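Local coordinates for alpha-n-acetylglucosaminidase family protein (Clostridium perfringens, PDB 4A41) that binds galactose as a family 32 carbohydrate-binding module of an alpha-N-acetylglucosaminidase, consistent with a role in keeping the enzyme on its glycan targets, at residues K54-H60 and F151-E156; V106-G110 and T135-V140. All blocks are in the same frame, centred on the assembly; numbering follows the deposited sequence.

Interaction 1 (K54-H60 and F151-E156); sequences KENTIWH and FASAAE. With CA (calcium ion), chain B; GAL (beta-D-galactopyranose), chain C.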
# COMPACT_ATOMS: atom_id res chain seq x y z
N LYS A 54 10.94 -1.02 7.74
CA LYS A 54 11.88 -2.11 7.43
C LYS A 54 11.68 -2.53 5.99
O LYS A 54 10.63 -3.07 5.62
CB LYS A 54 11.65 -3.32 8.35
CG LYS A 54 11.97 -2.98 9.80
CD LYS A 54 11.69 -4.12 10.75
CE LYS A 54 12.29 -3.84 12.15
NZ LYS A 54 12.14 -2.42 12.62
N GLU A 55 12.71 -2.34 5.18
CA GLU A 55 12.62 -2.61 3.75
C GLU A 55 12.61 -4.11 3.41
O GLU A 55 12.18 -4.50 2.32
CB GLU A 55 13.70 -1.85 2.97
CG GLU A 55 13.67 -0.33 3.25
CD GLU A 55 14.64 0.46 2.41
OE1 GLU A 55 15.32 -0.15 1.55
OE2 GLU A 55 14.74 1.69 2.61
N ASN A 56 13.05 -4.93 4.37
CA ASN A 56 13.05 -6.39 4.21
C ASN A 56 11.73 -7.09 4.54
O ASN A 56 11.59 -8.26 4.25
CB ASN A 56 14.18 -7.06 5.03
CG ASN A 56 14.02 -6.84 6.51
OD1 ASN A 56 13.75 -5.73 6.94
ND2 ASN A 56 14.19 -7.90 7.31
N THR A 57 10.78 -6.38 5.15
CA THR A 57 9.48 -6.97 5.50
C THR A 57 8.41 -6.38 4.59
O THR A 57 8.42 -5.18 4.27
CB THR A 57 9.09 -6.70 6.95
OG1 THR A 57 8.85 -5.29 7.14
CG2 THR A 57 10.19 -7.09 7.91
N ILE A 58 7.46 -7.23 4.20
CA ILE A 58 6.47 -6.81 3.23
C ILE A 58 5.07 -7.26 3.62
O ILE A 58 4.88 -8.32 4.22
CB ILE A 58 6.82 -7.33 1.78
CG1 ILE A 58 6.60 -8.86 1.66
CG2 ILE A 58 8.25 -6.87 1.38
CD1 ILE A 58 7.00 -9.46 0.31
N TRP A 59 4.07 -6.43 3.30
CA TRP A 59 2.70 -6.93 3.16
C TRP A 59 2.67 -7.78 1.90
O TRP A 59 3.32 -7.42 0.90
CB TRP A 59 1.72 -5.78 2.98
CG TRP A 59 0.37 -6.18 2.48
CD1 TRP A 59 -0.51 -7.03 3.09
CD2 TRP A 59 -0.25 -5.77 1.25
NE1 TRP A 59 -1.65 -7.18 2.31
CE2 TRP A 59 -1.52 -6.40 1.19
CE3 TRP A 59 0.13 -4.89 0.21
CZ2 TRP A 59 -2.40 -6.21 0.13
CZ3 TRP A 59 -0.76 -4.69 -0.85
CH2 TRP A 59 -2.02 -5.34 -0.87
N HIS A 60 1.96 -8.89 1.95
CA HIS A 60 1.74 -9.70 0.73
C HIS A 60 0.34 -10.26 0.81
O HIS A 60 -0.12 -10.69 1.90
CB HIS A 60 2.76 -10.88 0.71
CG HIS A 60 2.92 -11.59 -0.61
ND1 HIS A 60 1.91 -12.34 -1.20
CD2 HIS A 60 4.00 -11.71 -1.43
CE1 HIS A 60 2.38 -12.90 -2.31
NE2 HIS A 60 3.63 -12.53 -2.47
N PHE A 151 -0.21 -11.61 -7.50
CA PHE A 151 -0.15 -11.27 -6.08
C PHE A 151 -0.00 -9.75 -5.98
O PHE A 151 0.27 -9.09 -6.97
CB PHE A 151 1.09 -11.90 -5.45
CG PHE A 151 1.27 -13.37 -5.78
CD1 PHE A 151 0.49 -14.33 -5.16
CD2 PHE A 151 2.27 -13.78 -6.67
CE1 PHE A 151 0.67 -15.70 -5.47
CE2 PHE A 151 2.45 -15.15 -6.98
CZ PHE A 151 1.66 -16.09 -6.38
N ALA A 152 -0.19 -9.21 -4.78
CA ALA A 152 0.24 -7.84 -4.49
C ALA A 152 1.09 -7.83 -3.25
O ALA A 152 0.80 -8.54 -2.27
CB ALA A 152 -0.96 -6.93 -4.33
N SER A 153 2.14 -7.02 -3.29
CA SER A 153 3.00 -6.89 -2.11
C SER A 153 3.55 -5.48 -2.00
O SER A 153 3.52 -4.72 -2.97
CB SER A 153 4.15 -7.94 -2.11
OG SER A 153 4.98 -7.78 -3.25
N ALA A 154 4.03 -5.12 -0.80
CA ALA A 154 4.61 -3.78 -0.57
C ALA A 154 5.56 -3.82 0.61
O ALA A 154 5.18 -4.31 1.68
CB ALA A 154 3.48 -2.74 -0.29
N ALA A 155 6.79 -3.34 0.40
CA ALA A 155 7.76 -3.31 1.50
C ALA A 155 7.49 -2.16 2.43
O ALA A 155 7.44 -2.34 3.64
CB ALA A 155 9.20 -3.25 0.97
N GLU A 156 7.30 -0.96 1.86
CA GLU A 156 7.06 0.24 2.67
C GLU A 156 6.15 1.19 1.93
O GLU A 156 6.38 1.49 0.77
CB GLU A 156 8.38 0.99 3.01
CG GLU A 156 9.26 0.29 4.02
CD GLU A 156 8.60 0.24 5.38
OE1 GLU A 156 8.28 1.31 5.93
OE2 GLU A 156 8.44 -0.86 5.95
CA CA B . 8.31 -3.22 5.77
C1 GAL C . 7.49 -17.09 -3.19
C2 GAL C . 7.82 -15.68 -2.73
C3 GAL C . 6.73 -15.24 -1.75
C4 GAL C . 5.36 -15.38 -2.41
C5 GAL C . 5.18 -16.82 -2.90
C6 GAL C . 3.82 -17.02 -3.58
O1 GAL C . 8.44 -17.45 -4.15
O2 GAL C . 9.12 -15.63 -2.13
O3 GAL C . 7.02 -13.91 -1.35
O4 GAL C . 5.28 -14.46 -3.52
O5 GAL C . 6.22 -17.07 -3.82
O6 GAL C . 3.60 -18.40 -3.90
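The calcium site and the galactose pocket of this beta-sandwich module flank a short antiparallel pairing, 59-60 with 153-154, within the contact of 54-60 and 151-156. At the metal end, Lys-54 O, Thr-57 O, Thr-57 OG1, Ala-155 O and Glu-156 OE2 bind the calcium, Lys-54 O at 2.3 Å and Glu-156 OE2 at 2.4 Å; Phe-49 O and Asp-52 OD1 complete the shell. Thr-57 grips the ion twice because its OG1 sits between backbone N and carbonyl carbon (chi1 67°), on the same side as its own O. Lys-54 to Thr-57 form a type I turn, and Lys-54 N gives a weak hydrogen bond to Glu-156 OE2; Gln-27 is a further polar partner of the Glu-156 carboxylate. Trp-59 and Ala-154 are a hydrogen-bonded pair: Trp-59 N to Ala-154 O and Ala-154 N to Trp-59 O are both 2.9 Å. The indole lays CH2 4.0 Å from Ala-152 CB, meets Ala-154 CB at its edge, and sends NE1 to Ser-36 O. Next to this pair, Ile-58 CG2 packs 3.8 Å from Ala-155 CB. At the sugar end, His-60 CE1 rests 3.5 Å from Phe-151 CB, the two rings inclined at 50°. His-60 NE2 shares a 2.7 Å hydrogen bond with galactose O4, while Phe-151 CZ lies 3.7 Å from galactose C6; Glu-44, Arg-91 and Asn-96 hold the sugar as well. Calcium thus gathers oxygens that would be expected to repel one another without it, and the contact with O4, axial in galactose, is consistent with selection for that sugar.

Interaction 2 (V106-G110 and T135-V140); sequences VSEDG and TKATHV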
# COMPACT_ATOMS: atom_id res chain seq x y z
N VAL A 106 -8.85 7.76 -1.08
CA VAL A 106 -8.80 8.33 0.27
C VAL A 106 -10.20 8.30 0.90
O VAL A 106 -11.22 8.19 0.20
CB VAL A 106 -8.26 9.79 0.29
CG1 VAL A 106 -6.86 9.86 -0.26
CG2 VAL A 106 -9.17 10.69 -0.49
N SER A 107 -10.25 8.38 2.22
CA SER A 107 -11.52 8.46 2.95
C SER A 107 -11.33 9.42 4.10
O SER A 107 -10.21 9.60 4.58
CB SER A 107 -11.92 7.09 3.52
OG SER A 107 -13.15 7.16 4.25
N GLU A 108 -12.41 10.05 4.53
CA GLU A 108 -12.42 10.84 5.76
C GLU A 108 -13.30 10.19 6.83
O GLU A 108 -13.53 10.78 7.90
CB GLU A 108 -12.88 12.27 5.45
CG GLU A 108 -11.86 13.02 4.65
CD GLU A 108 -12.38 14.35 4.20
OE1 GLU A 108 -12.33 15.30 5.02
OE2 GLU A 108 -12.85 14.42 3.03
N ASP A 109 -13.81 8.99 6.56
CA ASP A 109 -14.60 8.30 7.59
C ASP A 109 -14.23 6.83 7.80
O ASP A 109 -14.75 6.18 8.71
CB ASP A 109 -16.12 8.48 7.36
CG ASP A 109 -16.61 7.85 6.07
OD1 ASP A 109 -15.89 7.05 5.43
OD2 ASP A 109 -17.78 8.16 5.69
N GLY A 110 -13.32 6.31 6.98
CA GLY A 110 -12.90 4.92 7.12
C GLY A 110 -13.75 3.93 6.35
O GLY A 110 -13.39 2.76 6.24
N THR A 135 -5.42 16.97 -0.66
CA THR A 135 -6.77 16.54 -0.30
C THR A 135 -6.78 16.05 1.14
O THR A 135 -5.77 15.56 1.63
CB THR A 135 -7.28 15.48 -1.32
OG1 THR A 135 -8.72 15.45 -1.34
CG2 THR A 135 -6.71 14.09 -1.04
N LYS A 136 -7.93 16.20 1.80
CA LYS A 136 -8.07 15.86 3.20
C LYS A 136 -8.38 14.36 3.37
O LYS A 136 -9.28 13.84 2.71
CB LYS A 136 -9.18 16.70 3.85
CG LYS A 136 -9.08 16.78 5.34
CD LYS A 136 -9.66 18.07 5.93
CE LYS A 136 -8.95 18.37 7.25
NZ LYS A 136 -7.45 18.41 7.11
N ALA A 137 -7.64 13.67 4.23
CA ALA A 137 -7.84 12.23 4.39
C ALA A 137 -7.54 11.79 5.81
O ALA A 137 -6.56 12.25 6.39
CB ALA A 137 -6.92 11.44 3.42
N THR A 138 -8.36 10.88 6.33
CA THR A 138 -8.00 10.10 7.52
C THR A 138 -7.47 8.72 7.19
O THR A 138 -6.85 8.06 8.04
CB THR A 138 -9.21 9.91 8.47
OG1 THR A 138 -10.33 9.34 7.76
CG2 THR A 138 -9.63 11.27 9.06
N HIS A 139 -7.70 8.29 5.95
CA HIS A 139 -7.32 6.94 5.49
C HIS A 139 -6.89 7.05 4.05
O HIS A 139 -7.47 7.80 3.26
CB HIS A 139 -8.52 5.96 5.49
CG HIS A 139 -9.10 5.69 6.84
ND1 HIS A 139 -9.80 6.63 7.56
CD2 HIS A 139 -9.12 4.56 7.59
CE1 HIS A 139 -10.20 6.11 8.70
NE2 HIS A 139 -9.79 4.85 8.75
N VAL A 140 -5.88 6.25 3.68
CA VAL A 140 -5.42 6.10 2.31
C VAL A 140 -5.39 4.63 1.94
O VAL A 140 -4.86 3.82 2.69
CB VAL A 140 -3.99 6.71 2.14
CG1 VAL A 140 -3.46 6.50 0.71
CG2 VAL A 140 -4.00 8.18 2.50
O HOH W 1 -12.04 8.68 9.94
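Ser-107 O meets Thr-138 N at 2.9 Å and His-139 N at 3.1 Å, so one carbonyl serves two successive amides in a classic beta bulge where the chain turns a corner at Thr-138. The Thr-138 N-H arrives in the carbonyl plane, that of His-139 tilted 28° from it. Ser-107 N returns a 3.0 Å bond to His-139 O. Gly-110 CA sits over the centre of the His-139 imidazole, 3.5 Å from its centroid, a CH-pi contact. Thr-138 OG1, in the ring plane 2.8 Å from His-139 ND1, fixes its rotation; a water bound to the same hydroxyl gives a weak bond to Glu-108 O. Turned away from its own amide (chi1 179°), Ser-107 OG accepts from Asp-109 N and Gly-110 N in an ST turn and motif that brings Gly-110 against the ring face, and is also hydrogen-bonded to Asn-112 O. On the opposite sheet face, Val-106 CB packs 3.8 Å from Ala-137 CB. Glu-108 crosses Lys-136 nearly at right angles, its CG 3.3 Å from Lys-136 O, while its OE2 pairs with Arg-114. Ser-107 O thus ties both bulge residues to strand 102-107, and the Arg-114 guanidinium binds Lys-136 O just before the corner.

How the interactions relate
The two contacts lie on opposite sides of the chain's centre, their centres about 22 Å apart, and both reach the four-stranded sheet. Interaction 1 pairs its edge strand 59-60 with strand 153-160; interaction 2 leaves its other outermost strand, 128-137, and turns into the five-stranded sheet, joining strand 139-144 to strand 102-107. Interaction 1 is mostly buried and holds residues of the calcium site and the galactose pocket. Interaction 2 is only partly buried, remote from both, and relies on hydrogen bonds, a histidine-glycine contact and exposed charged side chains. The bulge at 155-156 faces Leu-89 of strand 80-89 and its residues supply two calcium ligands; that at 138-139 faces Ser-107, across interaction 2 itself.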